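Local coordinates for EDTA monooxygenase (EDTA-degrading bacterium BNC1, PDB 5DQP), which is a monooxygenase of EDTA degradation that probably oxidises its substrate with molecular oxygen and reduced FMN, working with a partner flavin reductase, at residues Q58-P63 and T127-V132; L105-A110 and P197-L202; S111-S116 and P201-G206; A232-K237 and I370-D375; V263-V268 and D379-N384. One frame throughout, in Å; residues are numbered along the deposited sequence.

Interaction 1: Q58-P63 and T127-V132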
# COMPACT_ATOMS: atom_id res chain seq x y z
N GLN A 58 3.97 11.15 6.16
CA GLN A 58 3.85 11.13 7.61
C GLN A 58 2.41 10.70 7.86
O GLN A 58 1.50 11.22 7.20
CB GLN A 58 4.12 12.48 8.27
CG GLN A 58 5.60 12.79 8.37
CD GLN A 58 5.83 14.11 9.03
OE1 GLN A 58 4.90 14.74 9.53
NE2 GLN A 58 7.08 14.56 9.04
N PRO A 59 2.17 9.76 8.76
CA PRO A 59 0.78 9.41 9.12
C PRO A 59 0.19 10.38 10.13
O PRO A 59 0.03 10.09 11.32
CB PRO A 59 0.92 7.98 9.67
CG PRO A 59 2.44 7.63 9.60
CD PRO A 59 3.18 8.91 9.41
N GLN A 60 -0.10 11.59 9.66
CA GLN A 60 -0.90 12.59 10.36
C GLN A 60 -1.52 13.53 9.33
O GLN A 60 -1.05 13.64 8.19
CB GLN A 60 -0.06 13.39 11.36
CG GLN A 60 1.26 13.90 10.81
CD GLN A 60 1.17 15.22 10.08
OE1 GLN A 60 0.13 15.88 10.09
NE2 GLN A 60 2.27 15.62 9.46
N LEU A 61 -2.61 14.20 9.74
CA LEU A 61 -3.21 15.30 8.99
C LEU A 61 -2.88 16.64 9.65
O LEU A 61 -3.10 16.81 10.85
CB LEU A 61 -4.72 15.14 8.90
CG LEU A 61 -5.45 16.29 8.21
CD1 LEU A 61 -4.94 16.46 6.80
CD2 LEU A 61 -6.94 16.01 8.20
N THR A 62 -2.40 17.59 8.86
CA THR A 62 -2.22 18.96 9.35
C THR A 62 -3.19 19.88 8.62
O THR A 62 -2.90 20.34 7.51
CB THR A 62 -0.78 19.45 9.16
OG1 THR A 62 0.11 18.56 9.83
CG2 THR A 62 -0.63 20.84 9.77
N PRO A 63 -4.32 20.18 9.21
CA PRO A 63 -5.37 20.87 8.45
C PRO A 63 -5.24 22.39 8.46
O PRO A 63 -6.22 23.12 8.63
CB PRO A 63 -6.65 20.41 9.17
CG PRO A 63 -6.19 20.24 10.59
CD PRO A 63 -4.78 19.73 10.53
N THR A 127 10.35 8.70 13.17
CA THR A 127 9.29 9.67 13.42
C THR A 127 9.67 10.55 14.59
O THR A 127 9.89 10.07 15.70
CB THR A 127 7.96 8.98 13.70
OG1 THR A 127 7.57 8.19 12.57
CG2 THR A 127 6.92 10.03 13.97
N ALA A 128 9.70 11.85 14.35
CA ALA A 128 9.86 12.82 15.42
C ALA A 128 8.63 13.69 15.60
O ALA A 128 8.58 14.47 16.56
CB ALA A 128 11.09 13.70 15.15
N ASN A 129 7.63 13.59 14.73
CA ASN A 129 6.45 14.44 14.86
C ASN A 129 5.51 13.86 15.92
O ASN A 129 4.97 12.76 15.75
CB ASN A 129 5.75 14.55 13.50
CG ASN A 129 4.57 15.53 13.52
OD1 ASN A 129 4.16 15.99 14.58
ND2 ASN A 129 4.04 15.84 12.35
N PRO A 130 5.29 14.57 17.04
CA PRO A 130 4.42 14.01 18.10
C PRO A 130 2.96 13.83 17.68
O PRO A 130 2.26 13.05 18.34
CB PRO A 130 4.55 15.03 19.24
CG PRO A 130 5.01 16.30 18.56
CD PRO A 130 5.85 15.88 17.41
N ALA A 131 2.48 14.54 16.66
CA ALA A 131 1.16 14.27 16.10
C ALA A 131 1.07 12.85 15.53
O ALA A 131 0.06 12.15 15.70
CB ALA A 131 0.82 15.30 15.03
N VAL A 132 2.14 12.41 14.86
CA VAL A 132 2.19 11.03 14.37
C VAL A 132 2.15 10.06 15.54
O VAL A 132 1.34 9.12 15.57
CB VAL A 132 3.44 10.82 13.51
CG1 VAL A 132 3.62 9.30 13.19
CG2 VAL A 132 3.35 11.66 12.26
O HOH W 1 2.26 18.46 11.79
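Gln58 and Asn129 bond side chain to side chain between two loops of the TIM-barrel fold of the luciferase-like monooxygenases; segment 58-63 comes after strand 52-55, while segment 127-132 comes after strand 120-125 and starts helix 130-135. Amides suit this place because an amide can both donate and accept. Asn129 ND2 donates to Gln58 OE1 over 3.1 Å, almost straight at 170°; OE1 lies in the Asn129 amide plane, whereas ND2 sits above the Gln58 carbonyl plane. Gln60 NE2 donates to the same Gln58 OE1 at 2.8 Å, so two N-H groups grip one oxygen. Thr62 OG1 in turn donates to Gln60 OE1 at 2.7 Å, fixing the rotation of that amide, and a water accepts from Asn129 ND2 and donates to Thr62 OG1. With an alanine in place of Gln60, Thr62 OG1 and Gln58 OE1 would probably each lose one of their partners, and a gap would open beside Val132.

Apolar contact comes from Val132, whose branches divide the work: CG2 presses on Gln60 CG at 3.4 Å, and CG1 meets Pro59 CD at 3.8 Å. Pro59 centres an inverse gamma turn, a tight bend for which its ring is well suited, and lies close to Asp57, a predicted FMN ligand. Asn199 ND2 of the second subunit donates to Gln60 O, weakly in one of the two copies.

The last interaction is a helix cap. Asn129 is at the N-cap position, and CG anti to the backbone N (chi1 -175°) goes with OD1 accepting from Ala131 N at 3.0 Å.

Interaction 2: L105-A110 and P197-L202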
# COMPACT_ATOMS: atom_id res chain seq x y z
N LEU A 105 5.62 -4.33 7.23
CA LEU A 105 6.36 -3.45 6.32
C LEU A 105 7.23 -4.25 5.35
O LEU A 105 7.25 -3.97 4.15
CB LEU A 105 7.20 -2.46 7.11
CG LEU A 105 7.89 -1.40 6.24
CD1 LEU A 105 8.04 -0.13 7.00
CD2 LEU A 105 9.27 -1.91 5.80
N ALA A 106 7.98 -5.23 5.86
CA ALA A 106 8.81 -6.07 4.98
C ALA A 106 7.97 -6.67 3.85
O ALA A 106 8.35 -6.65 2.67
CB ALA A 106 9.48 -7.19 5.80
N ARG A 107 6.80 -7.18 4.22
CA ARG A 107 5.92 -7.89 3.31
C ARG A 107 5.26 -6.94 2.31
O ARG A 107 5.07 -7.29 1.14
CB ARG A 107 4.89 -8.63 4.15
CG ARG A 107 3.62 -8.88 3.48
CD ARG A 107 2.69 -9.64 4.39
NE ARG A 107 1.98 -10.63 3.59
CZ ARG A 107 0.72 -10.98 3.79
NH1 ARG A 107 0.18 -11.89 3.00
NH2 ARG A 107 0.01 -10.42 4.76
N GLN A 108 4.91 -5.73 2.75
CA GLN A 108 4.24 -4.79 1.85
C GLN A 108 5.22 -4.15 0.86
O GLN A 108 4.91 -4.05 -0.33
CB GLN A 108 3.50 -3.75 2.68
CG GLN A 108 2.25 -4.30 3.33
CD GLN A 108 1.43 -3.22 4.02
OE1 GLN A 108 1.97 -2.17 4.38
NE2 GLN A 108 0.13 -3.46 4.21
N ILE A 109 6.41 -3.77 1.31
CA ILE A 109 7.42 -3.29 0.35
C ILE A 109 7.84 -4.41 -0.60
O ILE A 109 8.04 -4.19 -1.79
CB ILE A 109 8.63 -2.69 1.09
CG1 ILE A 109 8.20 -1.56 2.03
CG2 ILE A 109 9.74 -2.26 0.08
CD1 ILE A 109 7.61 -0.36 1.33
N ALA A 110 8.02 -5.63 -0.08
CA ALA A 110 8.46 -6.73 -0.93
C ALA A 110 7.38 -7.10 -1.93
O ALA A 110 7.68 -7.47 -3.08
CB ALA A 110 8.85 -7.95 -0.09
N PRO A 197 9.56 -17.28 8.52
CA PRO A 197 9.93 -16.56 7.29
C PRO A 197 8.85 -15.59 6.79
O PRO A 197 7.68 -15.66 7.19
CB PRO A 197 10.14 -17.69 6.27
CG PRO A 197 9.28 -18.82 6.77
CD PRO A 197 9.33 -18.72 8.26
N LEU A 198 9.29 -14.67 5.92
CA LEU A 198 8.39 -13.84 5.15
C LEU A 198 7.68 -14.68 4.10
O LEU A 198 8.25 -15.61 3.55
CB LEU A 198 9.17 -12.73 4.46
CG LEU A 198 8.45 -11.51 3.90
CD1 LEU A 198 7.82 -10.75 5.05
CD2 LEU A 198 9.48 -10.63 3.15
N ASN A 199 6.41 -14.34 3.83
CA ASN A 199 5.63 -14.99 2.79
C ASN A 199 5.63 -14.23 1.46
O ASN A 199 4.66 -14.26 0.71
CB ASN A 199 4.20 -15.23 3.29
CG ASN A 199 3.44 -13.95 3.57
OD1 ASN A 199 4.03 -12.87 3.67
ND2 ASN A 199 2.14 -14.07 3.73
N VAL A 200 6.73 -13.56 1.14
CA VAL A 200 6.94 -12.97 -0.18
C VAL A 200 8.36 -13.34 -0.54
O VAL A 200 9.27 -13.11 0.27
CB VAL A 200 6.75 -11.44 -0.18
CG1 VAL A 200 7.02 -10.88 -1.59
CG2 VAL A 200 5.37 -11.03 0.33
N PRO A 201 8.63 -13.92 -1.71
CA PRO A 201 9.97 -14.44 -1.97
C PRO A 201 10.93 -13.37 -2.49
O PRO A 201 10.53 -12.42 -3.17
CB PRO A 201 9.72 -15.50 -3.04
CG PRO A 201 8.59 -14.87 -3.84
CD PRO A 201 7.70 -14.18 -2.83
N LEU A 202 12.21 -13.56 -2.18
CA LEU A 202 13.25 -12.71 -2.71
C LEU A 202 13.28 -12.85 -4.23
O LEU A 202 13.29 -13.97 -4.74
CB LEU A 202 14.62 -13.09 -2.14
CG LEU A 202 15.83 -12.20 -2.43
CD1 LEU A 202 15.62 -10.80 -1.82
CD2 LEU A 202 17.06 -12.83 -1.85
O HOH W 2 2.29 -12.15 0.98
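Arg107 and Asn199 lay their flat ends partly over one another: the guanidinium and amide planes are 40° apart, with Asn199 ND2 over one guanidinium face. Asn199 reaches there because its CG stands between the backbone N and the carbonyl carbon (chi1 64°), turning the amide back over the arginine. Both nitrogens are donors, so Arg107 NH1 and Asn199 ND2, 3.0 Å apart, do not bond. The charge is answered instead by Asp57 of the second subunit, in a salt bridge to NH1. In the guanidinium plane, a water accepts from Arg107 NH1 at 2.9 Å and donates to Asn199 O.

Nearer the helix backbone the fit is apolar. Leu198 sends CD1 to Arg107 CB at 3.7 Å and also touches Ala106. Val200 crosses the Arg107 chain at about a right angle; its CG1 meets Ala110 CB at 3.8 Å, while CG2 packs on Arg107 O. Ala106 and Ala110, one turn apart, keep this helix side low enough for the loop to come close.

Trp161 of helix 143-161 touches Leu198 and Ala110 and bonds Ala106 O. On the barrel side Leu105 and Ile109 touch Trp122 of strand 120-125, so helix 102-115 lies between that strand and the loop.

Interaction 3: S111-S116 and P201-G206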
# COMPACT_ATOMS: atom_id res chain seq x y z
N SER A 111 6.11 -7.00 -1.53
CA SER A 111 5.02 -7.28 -2.45
C SER A 111 4.99 -6.26 -3.57
O SER A 111 4.82 -6.61 -4.74
CB SER A 111 3.66 -7.28 -1.74
OG SER A 111 3.60 -8.21 -0.68
N VAL A 112 5.09 -4.97 -3.23
CA VAL A 112 4.90 -3.98 -4.27
C VAL A 112 6.10 -4.01 -5.20
O VAL A 112 5.96 -3.79 -6.41
CB VAL A 112 4.63 -2.57 -3.68
CG1 VAL A 112 5.89 -1.95 -3.07
CG2 VAL A 112 4.02 -1.68 -4.76
N ASN A 113 7.28 -4.31 -4.66
CA ASN A 113 8.47 -4.42 -5.49
C ASN A 113 8.31 -5.54 -6.50
O ASN A 113 8.46 -5.34 -7.72
CB ASN A 113 9.71 -4.67 -4.61
CG ASN A 113 11.00 -4.51 -5.39
OD1 ASN A 113 11.19 -3.52 -6.13
ND2 ASN A 113 11.91 -5.46 -5.23
N LEU A 114 8.01 -6.74 -6.00
CA LEU A 114 7.84 -7.93 -6.84
C LEU A 114 6.69 -7.73 -7.83
O LEU A 114 6.84 -7.99 -9.03
CB LEU A 114 7.61 -9.15 -5.94
CG LEU A 114 7.61 -10.56 -6.54
CD1 LEU A 114 8.90 -10.81 -7.27
CD2 LEU A 114 7.46 -11.58 -5.41
N LEU A 115 5.54 -7.23 -7.35
CA LEU A 115 4.41 -7.03 -8.24
C LEU A 115 4.71 -6.04 -9.34
O LEU A 115 4.15 -6.16 -10.44
CB LEU A 115 3.18 -6.56 -7.47
CG LEU A 115 2.33 -7.63 -6.83
CD1 LEU A 115 1.36 -6.92 -5.92
CD2 LEU A 115 1.58 -8.50 -7.89
N SER A 116 5.55 -5.02 -9.08
CA SER A 116 5.85 -4.04 -10.11
C SER A 116 6.98 -4.49 -11.04
O SER A 116 7.35 -3.73 -11.94
CB SER A 116 6.22 -2.69 -9.49
OG SER A 116 7.39 -2.80 -8.71
N PRO A 201 8.63 -13.92 -1.71
CA PRO A 201 9.97 -14.44 -1.97
C PRO A 201 10.93 -13.37 -2.49
O PRO A 201 10.53 -12.42 -3.17
CB PRO A 201 9.72 -15.50 -3.04
CG PRO A 201 8.59 -14.87 -3.84
CD PRO A 201 7.70 -14.18 -2.83
N LEU A 202 12.21 -13.56 -2.18
CA LEU A 202 13.25 -12.71 -2.71
C LEU A 202 13.28 -12.85 -4.23
O LEU A 202 13.29 -13.97 -4.74
CB LEU A 202 14.62 -13.09 -2.14
CG LEU A 202 15.83 -12.20 -2.43
CD1 LEU A 202 15.62 -10.80 -1.82
CD2 LEU A 202 17.06 -12.83 -1.85
N PRO A 203 13.27 -11.76 -4.97
CA PRO A 203 13.37 -11.86 -6.43
C PRO A 203 14.80 -12.19 -6.83
O PRO A 203 15.73 -11.98 -6.04
CB PRO A 203 12.97 -10.45 -6.91
CG PRO A 203 12.32 -9.78 -5.67
CD PRO A 203 13.08 -10.37 -4.52
N PRO A 204 15.01 -12.67 -8.05
CA PRO A 204 16.37 -12.99 -8.49
C PRO A 204 17.25 -11.77 -8.69
O PRO A 204 18.48 -11.89 -8.69
CB PRO A 204 16.15 -13.73 -9.82
CG PRO A 204 14.85 -13.21 -10.31
CD PRO A 204 14.00 -13.00 -9.08
N TYR A 205 16.67 -10.58 -8.82
CA TYR A 205 17.48 -9.38 -8.96
C TYR A 205 17.67 -8.63 -7.63
O TYR A 205 18.23 -7.53 -7.62
CB TYR A 205 16.86 -8.47 -10.02
CG TYR A 205 15.37 -8.35 -9.82
CD1 TYR A 205 14.86 -7.50 -8.84
CD2 TYR A 205 14.47 -9.09 -10.57
CE1 TYR A 205 13.52 -7.40 -8.61
CE2 TYR A 205 13.10 -8.99 -10.36
CZ TYR A 205 12.63 -8.14 -9.38
OH TYR A 205 11.28 -8.02 -9.16
N GLY A 206 17.24 -9.20 -6.51
CA GLY A 206 17.61 -8.68 -5.21
C GLY A 206 16.48 -7.97 -4.50
O GLY A 206 15.39 -7.79 -5.04
O HOH W 3 14.74 -5.35 -6.06
O HOH W 4 9.50 -9.13 -10.65
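Leu114 and Pro203 bring their backbones to 6.8 Å (CA to CA) where the last turn of helix 102-115 lies against an irregular chain that closes in a type I beta turn, Pro203 to Gly206. Gly206 suits the end of the turn: at its phi of 107° a CB would jam against the carbonyl O of Tyr205.

Leu114 carries the apolar contact, a forked side chain spread over two prolines. Its CD2 meets Pro201 CD at 3.7 Å, the two side chains crossing at about a right angle, and CD1 meets Pro203 CG at 3.9 Å. A chi1 of -170° sets CG across from the backbone N, which lets the ends of the fork reach the two prolines. Prolines fit such a buried place because they offer a rigid apolar surface and bring no N-H needing a partner.

In this TIM-barrel fold the helix leads into barrel strand 120-125, whereas 201-206 belongs to the long excursion between helix 143-161 and strand 210-213. Asn113 serves both: OD1 accepts from Ile120 N at the start of the strand, while ND2, near the Tyr205 ring edge, donates to a water at 3.0 Å. That water donates to Gly206 O at 2.7 Å.

Tyr205 is steadied by its own turn, with Pro203 CB 3.4 Å above one face, offset toward the rim. Its OH reaches a second water at 2.6 Å, which gives a weak bond to Leu114 O near the helix end. Pro201 also packs on Phe33 of the second subunit.

Interaction 4: A232-K237 and I370-D375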
# COMPACT_ATOMS: atom_id res chain seq x y z
N ALA A 232 19.98 14.61 0.07
CA ALA A 232 20.81 15.63 0.69
C ALA A 232 20.22 17.01 0.46
O ALA A 232 19.42 17.24 -0.45
CB ALA A 232 22.26 15.59 0.18
N PHE A 233 20.65 17.93 1.31
CA PHE A 233 20.31 19.33 1.21
C PHE A 233 21.13 19.95 0.08
O PHE A 233 22.30 19.62 -0.12
CB PHE A 233 20.58 20.02 2.54
CG PHE A 233 20.29 21.48 2.55
CD1 PHE A 233 18.98 21.94 2.45
CD2 PHE A 233 21.32 22.41 2.70
CE1 PHE A 233 18.71 23.30 2.47
CE2 PHE A 233 21.05 23.76 2.72
CZ PHE A 233 19.75 24.21 2.60
N LEU A 234 20.49 20.83 -0.69
CA LEU A 234 21.21 21.53 -1.75
C LEU A 234 21.79 22.81 -1.16
O LEU A 234 21.26 23.91 -1.32
CB LEU A 234 20.30 21.78 -2.94
CG LEU A 234 21.04 22.43 -4.13
CD1 LEU A 234 21.65 21.37 -4.99
CD2 LEU A 234 20.11 23.34 -4.95
N GLY A 235 22.89 22.65 -0.42
CA GLY A 235 23.56 23.76 0.23
C GLY A 235 24.68 24.20 -0.68
O GLY A 235 24.48 24.36 -1.89
N SER A 236 25.88 24.34 -0.13
CA SER A 236 26.98 24.78 -0.98
C SER A 236 27.53 23.59 -1.75
O SER A 236 27.45 22.45 -1.31
CB SER A 236 28.09 25.41 -0.15
OG SER A 236 28.88 24.41 0.48
N LYS A 237 28.05 23.87 -2.95
CA LYS A 237 28.71 22.83 -3.72
C LYS A 237 29.89 22.21 -2.98
O LYS A 237 30.03 20.98 -3.03
CB LYS A 237 29.15 23.40 -5.07
CG LYS A 237 29.69 22.36 -6.05
CD LYS A 237 29.53 22.86 -7.46
CE LYS A 237 30.80 22.75 -8.28
NZ LYS A 237 31.59 23.99 -8.12
N ILE A 370 24.58 19.82 -14.07
CA ILE A 370 25.78 19.20 -14.63
C ILE A 370 27.01 19.65 -13.85
O ILE A 370 27.96 18.88 -13.66
CB ILE A 370 25.93 19.54 -16.12
CG1 ILE A 370 24.79 18.93 -16.95
CG2 ILE A 370 27.32 19.09 -16.63
CD1 ILE A 370 24.85 19.29 -18.46
N ASP A 371 27.01 20.91 -13.41
CA ASP A 371 28.13 21.41 -12.63
C ASP A 371 28.30 20.60 -11.35
O ASP A 371 29.41 20.13 -11.04
CB ASP A 371 27.94 22.89 -12.31
CG ASP A 371 29.19 23.49 -11.64
OD1 ASP A 371 30.30 23.15 -12.09
OD2 ASP A 371 29.06 24.26 -10.66
N TRP A 372 27.21 20.42 -10.60
CA TRP A 372 27.30 19.63 -9.37
C TRP A 372 27.68 18.19 -9.67
O TRP A 372 28.56 17.62 -9.02
CB TRP A 372 25.98 19.67 -8.61
CG TRP A 372 25.83 20.86 -7.71
CD1 TRP A 372 25.88 22.18 -8.08
CD2 TRP A 372 25.53 20.85 -6.31
NE1 TRP A 372 25.63 22.98 -6.99
CE2 TRP A 372 25.43 22.19 -5.89
CE3 TRP A 372 25.36 19.83 -5.37
CZ2 TRP A 372 25.15 22.54 -4.57
CZ3 TRP A 372 25.09 20.17 -4.05
CH2 TRP A 372 24.98 21.52 -3.66
N TRP A 373 26.99 17.59 -10.65
CA TRP A 373 27.13 16.16 -10.90
C TRP A 373 28.56 15.79 -11.28
O TRP A 373 29.10 14.80 -10.77
CB TRP A 373 26.15 15.73 -12.01
CG TRP A 373 26.45 14.34 -12.55
CD1 TRP A 373 26.14 13.14 -11.97
CD2 TRP A 373 27.09 14.03 -13.78
NE1 TRP A 373 26.56 12.10 -12.76
CE2 TRP A 373 27.15 12.62 -13.88
CE3 TRP A 373 27.63 14.80 -14.81
CZ2 TRP A 373 27.73 11.98 -14.96
CZ3 TRP A 373 28.21 14.16 -15.88
CH2 TRP A 373 28.24 12.76 -15.96
N GLN A 374 29.18 16.58 -12.16
CA GLN A 374 30.51 16.24 -12.65
C GLN A 374 31.60 16.50 -11.62
O GLN A 374 32.62 15.81 -11.61
CB GLN A 374 30.82 17.03 -13.92
CG GLN A 374 31.82 16.33 -14.80
CD GLN A 374 31.94 17.02 -16.12
OE1 GLN A 374 32.35 18.17 -16.18
NE2 GLN A 374 31.57 16.33 -17.19
N ASP A 375 31.42 17.49 -10.77
CA ASP A 375 32.35 17.74 -9.69
C ASP A 375 32.06 16.85 -8.48
O ASP A 375 32.62 17.08 -7.40
CB ASP A 375 32.30 19.23 -9.32
CG ASP A 375 32.92 20.12 -10.40
OD1 ASP A 375 33.68 19.59 -11.24
OD2 ASP A 375 32.66 21.35 -10.42
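A sandwich round the indole of Trp372 joins helix 362-374 to the turn after barrel strand 229-233 and the first residue of helix 237-253. Leu234 CD1 stands over one face, 3.6 Å from the centroid of the six-membered ring and only 12° off its normal. Lys237 CA covers the opposite face at 4.0 Å from that centroid, and both are CH-pi contacts. At the ring edge, in its plane, Gly235 O meets Trp372 CZ2 at 3.3 Å. A tryptophan suits this slot because it offers two broad faces, one to Leu234 and one to Lys237, while its edge C-H groups face a carbonyl.

The torsions place the partners. Leu234 is the centre of an inverse gamma turn, and its chi1 of -176° points CG opposite the backbone N, from where CD1 reaches the ring. Gly235 suits the bend since a CB would be crowded by Phe233 CD2. Lys237 runs past the indole in the opposite direction, its CD 3.8 Å from Trp372 CD1, then bends near its end. NZ forms a salt bridge with Asp371 OD2 at 3.6 Å and a long one with Asp375 OD2 at 3.7 Å. The two carboxylates, a turn apart where the helix ends, probably favour the charged lysine.

Ser236 caps helix 237-253, its OG accepting from Ala239 N. Arg354 bonds the carbonyls of Leu234 and Gly235, helix 331-344 touches Ser236 and Lys237, and Pro265 of the neighbouring strand 262-271 packs on Trp372; helix 362-374 here lies against the outside of the barrel, over strands 229-233 and 262-271.

Interaction 5: V263-V268 and D379-N384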
# COMPACT_ATOMS: atom_id res chain seq x y z
N VAL A 263 24.19 9.65 -3.75
CA VAL A 263 23.73 10.84 -3.05
C VAL A 263 22.97 11.74 -4.02
O VAL A 263 23.50 12.11 -5.09
CB VAL A 263 24.91 11.61 -2.40
CG1 VAL A 263 24.42 12.89 -1.72
CG2 VAL A 263 25.66 10.73 -1.42
N LEU A 264 21.76 12.12 -3.65
CA LEU A 264 20.89 12.96 -4.49
C LEU A 264 20.43 14.17 -3.68
O LEU A 264 19.51 14.04 -2.85
CB LEU A 264 19.68 12.20 -5.00
CG LEU A 264 19.86 10.77 -5.49
CD1 LEU A 264 18.57 10.30 -6.15
CD2 LEU A 264 21.03 10.65 -6.45
N PRO A 265 21.04 15.35 -3.88
CA PRO A 265 20.50 16.58 -3.29
C PRO A 265 19.12 16.88 -3.86
O PRO A 265 18.84 16.61 -5.03
CB PRO A 265 21.52 17.65 -3.70
CG PRO A 265 22.77 16.90 -4.03
CD PRO A 265 22.24 15.63 -4.69
N SER A 266 18.26 17.44 -3.02
CA SER A 266 16.87 17.70 -3.34
C SER A 266 16.70 19.20 -3.49
O SER A 266 17.27 19.97 -2.72
CB SER A 266 15.95 17.15 -2.23
OG SER A 266 14.57 17.32 -2.56
N PHE A 267 15.92 19.61 -4.49
CA PHE A 267 15.71 21.04 -4.65
C PHE A 267 14.42 21.30 -5.42
O PHE A 267 13.87 20.41 -6.09
CB PHE A 267 16.90 21.71 -5.35
CG PHE A 267 16.95 21.44 -6.82
CD1 PHE A 267 17.35 20.22 -7.29
CD2 PHE A 267 16.59 22.41 -7.73
CE1 PHE A 267 17.38 19.96 -8.64
CE2 PHE A 267 16.63 22.15 -9.09
CZ PHE A 267 17.02 20.93 -9.54
N VAL A 268 13.95 22.54 -5.32
CA VAL A 268 12.73 23.00 -5.96
C VAL A 268 13.12 23.82 -7.19
O VAL A 268 13.70 24.90 -7.03
CB VAL A 268 11.88 23.84 -5.01
CG1 VAL A 268 10.57 24.28 -5.70
CG2 VAL A 268 11.61 23.07 -3.70
N ASP A 379 25.36 12.54 -7.16
CA ASP A 379 25.21 11.52 -8.19
C ASP A 379 23.95 11.71 -9.04
O ASP A 379 23.75 10.97 -10.01
CB ASP A 379 25.20 10.12 -7.55
CG ASP A 379 26.44 9.87 -6.69
OD1 ASP A 379 27.53 9.70 -7.28
OD2 ASP A 379 26.35 9.88 -5.44
N GLY A 380 23.13 12.68 -8.69
CA GLY A 380 21.86 12.94 -9.35
C GLY A 380 21.06 13.81 -8.40
O GLY A 380 21.60 14.32 -7.43
N PHE A 381 19.77 13.97 -8.70
CA PHE A 381 18.98 14.94 -7.95
C PHE A 381 17.55 14.46 -7.76
O PHE A 381 17.02 13.70 -8.56
CB PHE A 381 18.97 16.32 -8.65
CG PHE A 381 20.35 16.86 -8.89
CD1 PHE A 381 21.05 16.51 -10.04
CD2 PHE A 381 20.98 17.65 -7.95
CE1 PHE A 381 22.32 16.98 -10.26
CE2 PHE A 381 22.25 18.13 -8.16
CZ PHE A 381 22.93 17.77 -9.33
N VAL A 382 16.95 14.92 -6.66
CA VAL A 382 15.52 14.82 -6.42
C VAL A 382 14.90 16.15 -6.80
O VAL A 382 15.21 17.19 -6.20
CB VAL A 382 15.20 14.47 -4.95
CG1 VAL A 382 13.76 13.93 -4.84
CG2 VAL A 382 16.24 13.47 -4.33
N ILE A 383 14.02 16.12 -7.79
CA ILE A 383 13.31 17.29 -8.31
C ILE A 383 11.98 17.42 -7.59
O ILE A 383 11.12 16.54 -7.69
CB ILE A 383 13.09 17.14 -9.83
CG1 ILE A 383 14.41 16.87 -10.55
CG2 ILE A 383 12.35 18.35 -10.42
CD1 ILE A 383 14.24 15.85 -11.69
N ASN A 384 11.80 18.52 -6.87
CA ASN A 384 10.63 18.76 -6.04
C ASN A 384 9.82 19.85 -6.74
O ASN A 384 9.99 21.04 -6.47
CB ASN A 384 11.08 19.16 -4.64
CG ASN A 384 9.99 19.05 -3.59
OD1 ASN A 384 8.88 18.58 -3.86
ND2 ASN A 384 10.32 19.47 -2.36
O HOH W 5 13.32 20.05 -1.45
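Asp379 opens the pairing with Val263 that continues as parallel strands 263-267 and 380-383, neighbours in the TIM barrel whose axes differ by 33°. Its CG stands anti to the carbonyl carbon, beside the backbone N (chi1 -56°), which brings OD2 to Val263 N; OD2 accepts there at 2.8 Å through the anti lone pair, while Asp379 N donates to Val263 O, also at 2.8 Å. OD1 has its own salt bridge to Arg248. Replacing Asp379 by an alanine removes the carboxylate, which would probably leave Val263 N without its acceptor and the Arg248 charge without this mate.

Gly380 O makes a CA-H...O contact with Leu264 CA (3.3 Å); Pro265, next in the strand, has no N-H that could donate. A CB on Gly380 would come tight against Leu264 CD2, which makes glycine apt. Phe381 touches the edge of the Phe267 ring with its CB, and its own ring packs on Pro265 CD.

Val382 is bonded twice to strand 263-267, as in parallel pairing: its N donates to Pro265 O at 3.0 Å, and its O accepts from Phe267 N at 3.0 Å. The side chain, beta-branched as suits a strand, turns to the face it shares with Ser266, and CG2 meets Leu264 CB at 3.7 Å. Ile383 turns to the other face with Phe267 and packs on Leu8. Asn384 N donates to Phe267 O at 2.9 Å, and its ND2 donates, at 3.2 Å, to a water bonded to Ser266 OG, which is also bonded by Trp11 NE1 of strand 7-11.

Interaction 5 lies in the barrel core, its centre about 7 Å from the centre of the chain, and rests mainly on backbone hydrogen bonds between strands. Interaction 4 touches it directly, since strands 229-233 and 262-271 are neighbours; being partly buried on the outside of the barrel, it relies on an aromatic sandwich and surface charges. Interactions 2 and 3 occupy successive turns of helix 102-115, share Pro201 and Leu202, and are buried: interaction 3 is leucine on proline, while interaction 2 adds an arginine whose charge is met by the second subunit. Both touch that subunit, as does the partly buried, amide-rich interaction 1. Within one chain interactions 1 and 2 stay apart, yet across the dimer Asn199 of one subunit reaches Gln60 of the other.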